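Local structure of carbohydrate kinase, pfkB family (Enterococcus faecalis, 3KTN) at residues A[6-11]-A[121-126]; A[152-157]-A[191-196]; A[254-259]-A[294-299]. The protein probably phosphorylates a sugar acid such as 2-keto-3-deoxygluconate, as a magnesium-binding member of the pfkB (ribokinase) carbohydrate kinase family. One frame throughout, in Å; residues are numbered along the deposited sequence.

Interaction 1 (A[6-11]-A[121-126]); sequences AAFGEV and YDFEAF
Tyr121 presents a ring face to the edge of Phe8, the first of two nearly perpendicular ring contacts that join the end of strand 4-8 to the start of helix 123-127. Phe8 CE1 comes down on Tyr121 CZ at 3.6 Å, displaced from the ring centre toward the phenol end, and the two planes stand at 82° with centroids 5.2 Å apart: a T-shaped stack. The Tyr121 hydroxyl is hydrogen-bonded to Ser116 OG, and Lys56 makes a cation-pi contact with the ring. At Asp122 the chain bends in an inverse gamma turn and the helix begins. Asp122 is its N-cap: Asp122 OD1 accepts from Ala125 N at 2.9 Å, the N-H arriving from above the carboxylate plane. Phe123 follows in the first turn. Its CG lies anti to the carbonyl carbon (chi1 -66°), which carries the far end of the ring back to Phe8, with Phe123 CZ at 4.0 Å from Phe8 CE1. The Phe123 ring makes an offset edge-to-face pair with Phe8, its edge directed to Phe8 and the planes at 78°. Within its own segment, Tyr121 CB lies over one face of the Phe123 ring. Ala149, Ala150 and Leu153 of helix 144-159 and Ile54 of strand 50-57 close round Phe8, filling the layer between sheet and helices. The contact is thus aromatic and buried, and the one polar end among the three rings, the Tyr121 hydroxyl, is taken up by Ser116. Two near-perpendicular rings meeting at Phe8 CE1 probably limit the freedom of the Phe8 ring, and cohesion comes from C-H edges meeting pi faces and from dispersion.

Interaction 2 (A[152-157]-A[191-196]); sequences ILAQKA and LPYCDI
Gln155 lays its aliphatic stem on a face of the Tyr193 ring. Gln155 CG lies 3.8 Å from the centroid of the Tyr193 ring, 29° off the ring normal, a CH-pi contact shifted toward the phenol end. The nearest single approach is therefore Gln155 CG to Tyr193 CZ at 3.3 Å, and Gln155 CG also comes to 3.5 Å from Tyr193 OH. Gln155 CA stands over the same ring nearer the rim, 3.9 Å above the plane, so that backbone and side chain share one aromatic surface. The amide of Gln155 is carried past the hydroxyl end on an extended chain, its plane tilted 37° to the ring and not stacked on it. One helical position earlier, Ala154 CB packs against Tyr193 CB at 4.0 Å. The small methyl lets the CA atoms of Ala154 and Tyr193 come within 6.0 Å. What places the tyrosine is the short 3-10 segment 191-193, the last turn before strand 196-198, closed by a bond from Cys194 N to Leu191 O at 3.1 Å. From there CG of Tyr193 is anti to the carbonyl carbon (chi1 -61°), directing the ring across to the helix. Beyond the turn, Asp195 OD2 accepts a hydrogen bond from Val164 N, and backbone bonds join Ile196 to Val164 and Phe166, tying the chain into the sheet beside strand 163-167. On the helix side, Ala154 also rests on Ile135 and Ala157 on Val133 and Val164, which seats helix 144-159 on the strands. Such packing belongs to the alpha/beta layers of the ribokinase fold: helix 144-159 lies in the beta-alpha-beta crossover from strand 132-135 to the parallel strand 163-167, and the turn entering the next parallel strand, 196-198, leans on its flank.

Interaction 3 (A[254-259]-A[294-299]); sequences GYLYTQ and WSLEKA
Leu256 drives its CD2 methyl against the branched end of Leu296, and the two side chains cross at about a right angle. This is strand-to-helix packing in the ribokinase fold, where strand 250-257, in the antiparallel part of the large sheet, is covered by the first turn of helix 296-310. The nearest pair, Leu256 CD2 to Leu296 CD2 at 3.5 Å, is closer than methyl groups usually come, so the interface is tight at this point. With CG anti to the backbone N (chi1 173°), Leu256 reaches toward the helix, where its CD2 also lies 3.7 Å from the carbonyl Leu296 O and 4.1 Å from Ala299 CB. One methyl thus touches two residues three positions apart on the same face of the helix's opening turn. The other branch of Leu296 goes further along the chain: Leu296 CD1 meets Thr258 CG2 at 3.6 Å. Tyr257, between Leu256 and Thr258, directs its side chain to the opposite side of the sheet, packing on helix 218-233. Trp237 of the adjoining strand 237-245 touches Leu256, Thr258 and Leu296 together, closing the apolar patch from one flank, while Gln263 of strand 262-269 also lies on Leu296. The helix turn that carries Leu296 starts at Ser295, its N-cap. There Ser295 OG accepts from Lys298 N at 3.1 Å, with an N-H...O angle of 162°.

How the interactions relate
From the N terminus, interaction 1 closes first: the chain leaves strand 4-8, builds the four-stranded second sheet and strand 50-57 with its helices, then returns at 121-126. Interaction 2 closes a shorter loop holding strand 163-167 and helix 177-190, and interaction 3 one with strand 262-269 and helix 278-291. The three follow in series; none nests in or crosses another. Interactions 1 and 2 touch, since Leu153 of helix 144-159 packs on both Phe8 and Phe123, so the two contacts adjoin on the helical side of the parallel strands. Interaction 3 lies apart, its centre about 27 Å from that of interaction 1, at the antiparallel end of the same sheet.

Interaction 1 (A[6-11]-A[121-126])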
loop_
_atom_site.group_PDB
_atom_site.type_symbol
_atom_site.label_atom_id
_atom_site.label_comp_id
_atom_site.label_asym_id
_atom_site.label_seq_id
_atom_site.Cartn_x
_atom_site.Cartn_y
_atom_site.Cartn_z
ATOM N N ALA A 6 21.004 -19.788 -23.230
ATOM C CA ALA A 6 20.072 -18.846 -23.827
ATOM C C ALA A 6 18.717 -19.539 -23.892
ATOM O O ALA A 6 18.628 -20.763 -23.795
ATOM C CB ALA A 6 20.528 -18.459 -25.234
ATOM N N ALA A 7 17.659 -18.752 -24.036
ATOM C CA ALA A 7 16.320 -19.310 -24.137
ATOM C C ALA A 7 15.560 -18.510 -25.172
ATOM O O ALA A 7 15.709 -17.292 -25.256
ATOM C CB ALA A 7 15.603 -19.242 -22.794
ATOM N N PHE A 8 14.764 -19.201 -25.973
ATOM C CA PHE A 8 13.960 -18.552 -26.996
ATOM C C PHE A 8 12.549 -18.636 -26.459
ATOM O O PHE A 8 12.001 -19.730 -26.318
ATOM C CB PHE A 8 14.057 -19.306 -28.327
ATOM C CG PHE A 8 13.186 -18.736 -29.407
ATOM C CD1 PHE A 8 13.462 -17.487 -29.955
ATOM C CD2 PHE A 8 12.076 -19.434 -29.863
ATOM C CE1 PHE A 8 12.640 -16.941 -30.943
ATOM C CE2 PHE A 8 11.247 -18.897 -30.851
ATOM C CZ PHE A 8 11.529 -17.647 -31.392
ATOM N N GLY A 9 11.956 -17.489 -26.151
ATOM C CA GLY A 9 10.621 -17.531 -25.599
ATOM C C GLY A 9 9.856 -16.234 -25.494
ATOM O O GLY A 9 10.197 -15.214 -26.093
ATOM N N GLU A 10 8.814 -16.299 -24.678
ATOM C CA GLU A 10 7.885 -15.207 -24.464
ATOM C C GLU A 10 7.970 -14.518 -23.101
ATOM O O GLU A 10 8.236 -15.155 -22.079
ATOM C CB GLU A 10 6.483 -15.770 -24.660
ATOM C CG GLU A 10 5.331 -14.838 -24.407
ATOM C CD GLU A 10 4.062 -15.622 -24.121
ATOM O OE1 GLU A 10 2.985 -15.243 -24.627
ATOM O OE2 GLU A 10 4.149 -16.625 -23.379
ATOM N N VAL A 11 7.750 -13.208 -23.107
ATOM C CA VAL A 11 7.723 -12.411 -21.885
ATOM C C VAL A 11 6.261 -12.021 -21.718
ATOM O O VAL A 11 5.634 -11.558 -22.669
ATOM C CB VAL A 11 8.521 -11.097 -21.999
ATOM C CG1 VAL A 11 8.205 -10.201 -20.802
ATOM C CG2 VAL A 11 10.012 -11.384 -22.053
ATOM N N TYR A 121 15.321 -12.707 -36.271
ATOM C CA TYR A 121 16.359 -13.101 -35.320
ATOM C C TYR A 121 17.659 -13.543 -35.981
ATOM O O TYR A 121 17.644 -14.303 -36.949
ATOM C CB TYR A 121 15.860 -14.252 -34.444
ATOM C CG TYR A 121 14.609 -13.963 -33.640
ATOM C CD1 TYR A 121 14.675 -13.332 -32.392
ATOM C CD2 TYR A 121 13.358 -14.354 -34.113
ATOM C CE1 TYR A 121 13.515 -13.108 -31.636
ATOM C CE2 TYR A 121 12.206 -14.137 -33.377
ATOM C CZ TYR A 121 12.284 -13.517 -32.141
ATOM O OH TYR A 121 11.123 -13.324 -31.429
ATOM N N ASP A 122 18.783 -13.086 -35.442
ATOM C CA ASP A 122 20.080 -13.473 -35.980
ATOM C C ASP A 122 20.562 -14.684 -35.196
ATOM O O ASP A 122 21.531 -14.597 -34.441
ATOM C CB ASP A 122 21.090 -12.337 -35.832
ATOM C CG ASP A 122 22.341 -12.559 -36.669
ATOM O OD1 ASP A 122 22.835 -13.707 -36.718
ATOM O OD2 ASP A 122 22.832 -11.582 -37.273
ATOM N N PHE A 123 19.886 -15.814 -35.381
ATOM C CA PHE A 123 20.231 -17.043 -34.670
ATOM C C PHE A 123 21.686 -17.459 -34.830
ATOM O O PHE A 123 22.300 -17.959 -33.885
ATOM C CB PHE A 123 19.319 -18.191 -35.112
ATOM C CG PHE A 123 17.873 -18.004 -34.729
ATOM C CD1 PHE A 123 17.522 -17.640 -33.430
ATOM C CD2 PHE A 123 16.861 -18.215 -35.658
ATOM C CE1 PHE A 123 16.184 -17.489 -33.064
ATOM C CE2 PHE A 123 15.519 -18.070 -35.302
ATOM C CZ PHE A 123 15.181 -17.706 -34.002
ATOM N N GLU A 124 22.233 -17.257 -36.024
ATOM C CA GLU A 124 23.624 -17.605 -36.300
ATOM C C GLU A 124 24.541 -16.918 -35.293
ATOM O O GLU A 124 25.366 -17.562 -34.643
ATOM C CB GLU A 124 24.009 -17.158 -37.714
ATOM C CG GLU A 124 23.211 -17.802 -38.834
ATOM C CD GLU A 124 23.844 -19.082 -39.343
ATOM O OE1 GLU A 124 25.032 -19.042 -39.734
ATOM O OE2 GLU A 124 23.158 -20.124 -39.360
ATOM N N ALA A 125 24.388 -15.603 -35.170
ATOM C CA ALA A 125 25.202 -14.812 -34.253
ATOM C C ALA A 125 25.007 -15.195 -32.789
ATOM O O ALA A 125 25.965 -15.198 -32.011
ATOM C CB ALA A 125 24.900 -13.334 -34.443
ATOM N N PHE A 126 23.771 -15.517 -32.413
ATOM C CA PHE A 126 23.481 -15.878 -31.029
ATOM C C PHE A 126 24.093 -17.218 -30.665
ATOM O O PHE A 126 24.802 -17.334 -29.662
ATOM C CB PHE A 126 21.970 -15.938 -30.782
ATOM C CG PHE A 126 21.227 -14.723 -31.253
ATOM C CD1 PHE A 126 21.851 -13.479 -31.310
ATOM C CD2 PHE A 126 19.890 -14.818 -31.626
ATOM C CE1 PHE A 126 21.154 -12.347 -31.729
ATOM C CE2 PHE A 126 19.183 -13.691 -32.045
ATOM C CZ PHE A 126 19.818 -12.452 -32.098
#

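Interaction 2 (A[152-157]-A[191-196])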
loop_
_atom_site.group_PDB
_atom_site.type_symbol
_atom_site.label_atom_id
_atom_site.label_comp_id
_atom_site.label_asym_id
_atom_site.label_seq_id
_atom_site.Cartn_x
_atom_site.Cartn_y
_atom_site.Cartn_z
ATOM N N ILE A 152 13.360 -23.563 -36.696
ATOM C CA ILE A 152 14.590 -23.154 -37.360
ATOM C C ILE A 152 15.732 -23.039 -36.357
ATOM O O ILE A 152 16.862 -23.450 -36.637
ATOM C CB ILE A 152 14.401 -21.805 -38.079
ATOM C CG1 ILE A 152 13.551 -22.019 -39.335
ATOM C CG2 ILE A 152 15.754 -21.182 -38.411
ATOM C CD1 ILE A 152 13.224 -20.742 -40.093
ATOM N N LEU A 153 15.442 -22.484 -35.186
ATOM C CA LEU A 153 16.463 -22.327 -34.158
ATOM C C LEU A 153 16.987 -23.674 -33.676
ATOM O O LEU A 153 18.188 -23.838 -33.462
ATOM C CB LEU A 153 15.908 -21.540 -32.968
ATOM C CG LEU A 153 16.808 -21.457 -31.732
ATOM C CD1 LEU A 153 18.177 -20.915 -32.113
ATOM C CD2 LEU A 153 16.143 -20.560 -30.692
ATOM N N ALA A 154 16.082 -24.630 -33.495
ATOM C CA ALA A 154 16.461 -25.961 -33.036
ATOM C C ALA A 154 17.373 -26.622 -34.070
ATOM O O ALA A 154 18.429 -27.153 -33.727
ATOM C CB ALA A 154 15.214 -26.813 -32.806
ATOM N N GLN A 155 16.959 -26.582 -35.333
ATOM C CA GLN A 155 17.747 -27.161 -36.423
ATOM C C GLN A 155 19.131 -26.532 -36.438
ATOM O O GLN A 155 20.142 -27.231 -36.508
ATOM C CB GLN A 155 17.064 -26.907 -37.768
ATOM C CG GLN A 155 15.817 -27.735 -38.001
ATOM C CD GLN A 155 14.931 -27.148 -39.080
ATOM O OE1 GLN A 155 15.421 -26.577 -40.056
ATOM N NE2 GLN A 155 13.621 -27.296 -38.918
ATOM N N LYS A 156 19.169 -25.206 -36.367
ATOM C CA LYS A 156 20.431 -24.478 -36.368
ATOM C C LYS A 156 21.283 -24.865 -35.161
ATOM O O LYS A 156 22.463 -25.191 -35.307
ATOM C CB LYS A 156 20.160 -22.972 -36.365
ATOM C CG LYS A 156 20.735 -22.243 -37.563
ATOM C CD LYS A 156 19.722 -21.288 -38.179
ATOM C CE LYS A 156 20.317 -20.559 -39.375
ATOM N NZ LYS A 156 19.317 -19.720 -40.092
ATOM N N ALA A 157 20.685 -24.831 -33.973
ATOM C CA ALA A 157 21.399 -25.183 -32.746
ATOM C C ALA A 157 22.039 -26.556 -32.900
ATOM O O ALA A 157 23.169 -26.782 -32.465
ATOM C CB ALA A 157 20.439 -25.185 -31.560
ATOM N N LEU A 191 11.228 -32.390 -31.558
ATOM C CA LEU A 191 11.829 -33.419 -30.714
ATOM C C LEU A 191 13.100 -34.070 -31.260
ATOM O O LEU A 191 14.011 -34.389 -30.496
ATOM C CB LEU A 191 10.783 -34.486 -30.380
ATOM C CG LEU A 191 9.797 -34.020 -29.298
ATOM C CD1 LEU A 191 8.602 -34.958 -29.202
ATOM C CD2 LEU A 191 10.541 -33.948 -27.972
ATOM N N PRO A 192 13.183 -34.283 -32.586
ATOM C CA PRO A 192 14.390 -34.904 -33.144
ATOM C C PRO A 192 15.667 -34.090 -32.909
ATOM O O PRO A 192 16.776 -34.607 -33.034
ATOM C CB PRO A 192 14.055 -35.028 -34.629
ATOM C CG PRO A 192 12.571 -35.243 -34.618
ATOM C CD PRO A 192 12.113 -34.221 -33.597
ATOM N N TYR A 193 15.507 -32.816 -32.557
ATOM C CA TYR A 193 16.650 -31.933 -32.329
ATOM C C TYR A 193 16.989 -31.665 -30.864
ATOM O O TYR A 193 17.996 -31.022 -30.571
ATOM C CB TYR A 193 16.400 -30.596 -33.024
ATOM C CG TYR A 193 16.228 -30.721 -34.515
ATOM C CD1 TYR A 193 17.330 -30.910 -35.350
ATOM C CD2 TYR A 193 14.961 -30.673 -35.094
ATOM C CE1 TYR A 193 17.175 -31.048 -36.725
ATOM C CE2 TYR A 193 14.795 -30.811 -36.469
ATOM C CZ TYR A 193 15.906 -30.999 -37.277
ATOM O OH TYR A 193 15.751 -31.135 -38.635
ATOM N N CYS A 194 16.160 -32.162 -29.952
ATOM C CA CYS A 194 16.366 -31.933 -28.523
ATOM C C CYS A 194 17.282 -32.926 -27.825
ATOM O O CYS A 194 17.353 -34.095 -28.198
ATOM C CB CYS A 194 15.016 -31.919 -27.805
ATOM S SG CYS A 194 13.824 -30.791 -28.535
ATOM N N ASP A 195 17.974 -32.441 -26.798
ATOM C CA ASP A 195 18.878 -33.255 -25.998
ATOM C C ASP A 195 18.284 -33.446 -24.602
ATOM O O ASP A 195 18.333 -34.540 -24.037
ATOM C CB ASP A 195 20.244 -32.574 -25.883
ATOM C CG ASP A 195 20.940 -32.428 -27.226
ATOM O OD1 ASP A 195 21.218 -33.466 -27.867
ATOM O OD2 ASP A 195 21.209 -31.279 -27.642
ATOM N N ILE A 196 17.725 -32.372 -24.050
ATOM C CA ILE A 196 17.120 -32.412 -22.718
ATOM C C ILE A 196 15.663 -31.992 -22.827
ATOM O O ILE A 196 15.357 -30.912 -23.330
ATOM C CB ILE A 196 17.856 -31.465 -21.748
ATOM C CG1 ILE A 196 19.338 -31.838 -21.697
ATOM C CG2 ILE A 196 17.239 -31.554 -20.354
ATOM C CD1 ILE A 196 20.175 -30.926 -20.830
#

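Interaction 3 (A[254-259]-A[294-299])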
loop_
_atom_site.group_PDB
_atom_site.type_symbol
_atom_site.label_atom_id
_atom_site.label_comp_id
_atom_site.label_asym_id
_atom_site.label_seq_id
_atom_site.Cartn_x
_atom_site.Cartn_y
_atom_site.Cartn_z
ATOM N N GLY A 254 10.505 -35.490 -7.889
ATOM C CA GLY A 254 11.080 -35.291 -9.203
ATOM C C GLY A 254 11.696 -36.560 -9.759
ATOM O O GLY A 254 12.160 -37.419 -9.006
ATOM N N TYR A 255 11.686 -36.690 -11.081
ATOM C CA TYR A 255 12.279 -37.854 -11.730
ATOM C C TYR A 255 13.148 -37.400 -12.888
ATOM O O TYR A 255 12.874 -36.379 -13.526
ATOM C CB TYR A 255 11.198 -38.820 -12.223
ATOM C CG TYR A 255 10.146 -38.177 -13.086
ATOM C CD1 TYR A 255 10.429 -37.791 -14.396
ATOM C CD2 TYR A 255 8.870 -37.912 -12.578
ATOM C CE1 TYR A 255 9.476 -37.156 -15.177
ATOM C CE2 TYR A 255 7.910 -37.278 -13.351
ATOM C CZ TYR A 255 8.224 -36.903 -14.650
ATOM O OH TYR A 255 7.282 -36.270 -15.420
ATOM N N LEU A 256 14.211 -38.160 -13.137
ATOM C CA LEU A 256 15.154 -37.863 -14.209
ATOM C C LEU A 256 15.539 -39.165 -14.913
ATOM O O LEU A 256 16.107 -40.070 -14.295
ATOM C CB LEU A 256 16.397 -37.187 -13.624
ATOM C CG LEU A 256 17.608 -36.917 -14.518
ATOM C CD1 LEU A 256 17.216 -36.065 -15.717
ATOM C CD2 LEU A 256 18.675 -36.223 -13.688
ATOM N N TYR A 257 15.222 -39.251 -16.202
ATOM C CA TYR A 257 15.519 -40.445 -17.000
ATOM C C TYR A 257 16.566 -40.208 -18.080
ATOM O O TYR A 257 16.763 -39.089 -18.559
ATOM C CB TYR A 257 14.269 -40.946 -17.731
ATOM C CG TYR A 257 13.150 -41.498 -16.881
ATOM C CD1 TYR A 257 13.059 -42.863 -16.611
ATOM C CD2 TYR A 257 12.144 -40.662 -16.399
ATOM C CE1 TYR A 257 11.985 -43.381 -15.888
ATOM C CE2 TYR A 257 11.072 -41.167 -15.676
ATOM C CZ TYR A 257 10.996 -42.524 -15.425
ATOM O OH TYR A 257 9.924 -43.014 -14.717
ATOM N N THR A 258 17.229 -41.293 -18.454
ATOM C CA THR A 258 18.199 -41.304 -19.539
ATOM C C THR A 258 17.688 -42.520 -20.299
ATOM O O THR A 258 16.729 -43.160 -19.861
ATOM C CB THR A 258 19.637 -41.584 -19.070
ATOM O OG1 THR A 258 19.700 -42.884 -18.477
ATOM C CG2 THR A 258 20.085 -40.539 -18.062
ATOM N N GLN A 259 18.299 -42.852 -21.425
ATOM C CA GLN A 259 17.832 -44.014 -22.158
ATOM C C GLN A 259 18.117 -45.296 -21.379
ATOM O O GLN A 259 17.431 -46.301 -21.565
ATOM C CB GLN A 259 18.479 -44.063 -23.547
ATOM C CG GLN A 259 17.922 -43.010 -24.492
ATOM C CD GLN A 259 18.561 -43.035 -25.864
ATOM O OE1 GLN A 259 18.571 -44.064 -26.539
ATOM N NE2 GLN A 259 19.089 -41.895 -26.291
ATOM N N TRP A 294 26.631 -33.249 -12.615
ATOM C CA TRP A 294 26.278 -33.926 -11.373
ATOM C C TRP A 294 25.672 -35.282 -11.700
ATOM O O TRP A 294 25.242 -35.519 -12.825
ATOM C CB TRP A 294 25.234 -33.123 -10.590
ATOM C CG TRP A 294 25.757 -31.971 -9.794
ATOM C CD1 TRP A 294 27.063 -31.660 -9.550
ATOM C CD2 TRP A 294 24.975 -30.997 -9.094
ATOM N NE1 TRP A 294 27.144 -30.555 -8.738
ATOM C CE2 TRP A 294 25.873 -30.127 -8.440
ATOM C CE3 TRP A 294 23.596 -30.779 -8.948
ATOM C CZ2 TRP A 294 25.445 -29.049 -7.658
ATOM C CZ3 TRP A 294 23.167 -29.707 -8.169
ATOM C CH2 TRP A 294 24.091 -28.858 -7.533
ATOM N N SER A 295 25.624 -36.166 -10.713
ATOM C CA SER A 295 25.026 -37.473 -10.922
ATOM C C SER A 295 23.528 -37.237 -11.056
ATOM O O SER A 295 23.031 -36.174 -10.681
ATOM C CB SER A 295 25.297 -38.384 -9.727
ATOM O OG SER A 295 24.667 -37.884 -8.564
ATOM N N LEU A 296 22.810 -38.217 -11.588
ATOM C CA LEU A 296 21.371 -38.086 -11.760
ATOM C C LEU A 296 20.684 -37.933 -10.409
ATOM O O LEU A 296 19.694 -37.214 -10.288
ATOM C CB LEU A 296 20.804 -39.306 -12.490
ATOM C CG LEU A 296 21.341 -39.605 -13.893
ATOM C CD1 LEU A 296 20.589 -40.800 -14.462
ATOM C CD2 LEU A 296 21.170 -38.398 -14.801
ATOM N N GLU A 297 21.212 -38.617 -9.400
ATOM C CA GLU A 297 20.646 -38.557 -8.061
ATOM C C GLU A 297 20.789 -37.166 -7.446
ATOM O O GLU A 297 19.843 -36.625 -6.885
ATOM C CB GLU A 297 21.323 -39.586 -7.150
ATOM C CG GLU A 297 20.964 -39.415 -5.682
ATOM C CD GLU A 297 21.649 -40.422 -4.781
ATOM O OE1 GLU A 297 22.891 -40.547 -4.859
ATOM O OE2 GLU A 297 20.942 -41.084 -3.987
ATOM N N LYS A 298 21.985 -36.600 -7.556
ATOM C CA LYS A 298 22.269 -35.283 -7.004
ATOM C C LYS A 298 21.446 -34.202 -7.706
ATOM O O LYS A 298 20.938 -33.284 -7.063
ATOM C CB LYS A 298 23.762 -34.987 -7.145
ATOM C CG LYS A 298 24.241 -33.725 -6.448
ATOM C CD LYS A 298 25.741 -33.548 -6.660
ATOM C CE LYS A 298 26.282 -32.350 -5.902
ATOM N NZ LYS A 298 26.043 -32.474 -4.438
ATOM N N ALA A 299 21.318 -34.324 -9.025
ATOM C CA ALA A 299 20.568 -33.364 -9.819
ATOM C C ALA A 299 19.072 -33.388 -9.517
ATOM O O ALA A 299 18.452 -32.333 -9.359
ATOM C CB ALA A 299 20.796 -33.622 -11.298
#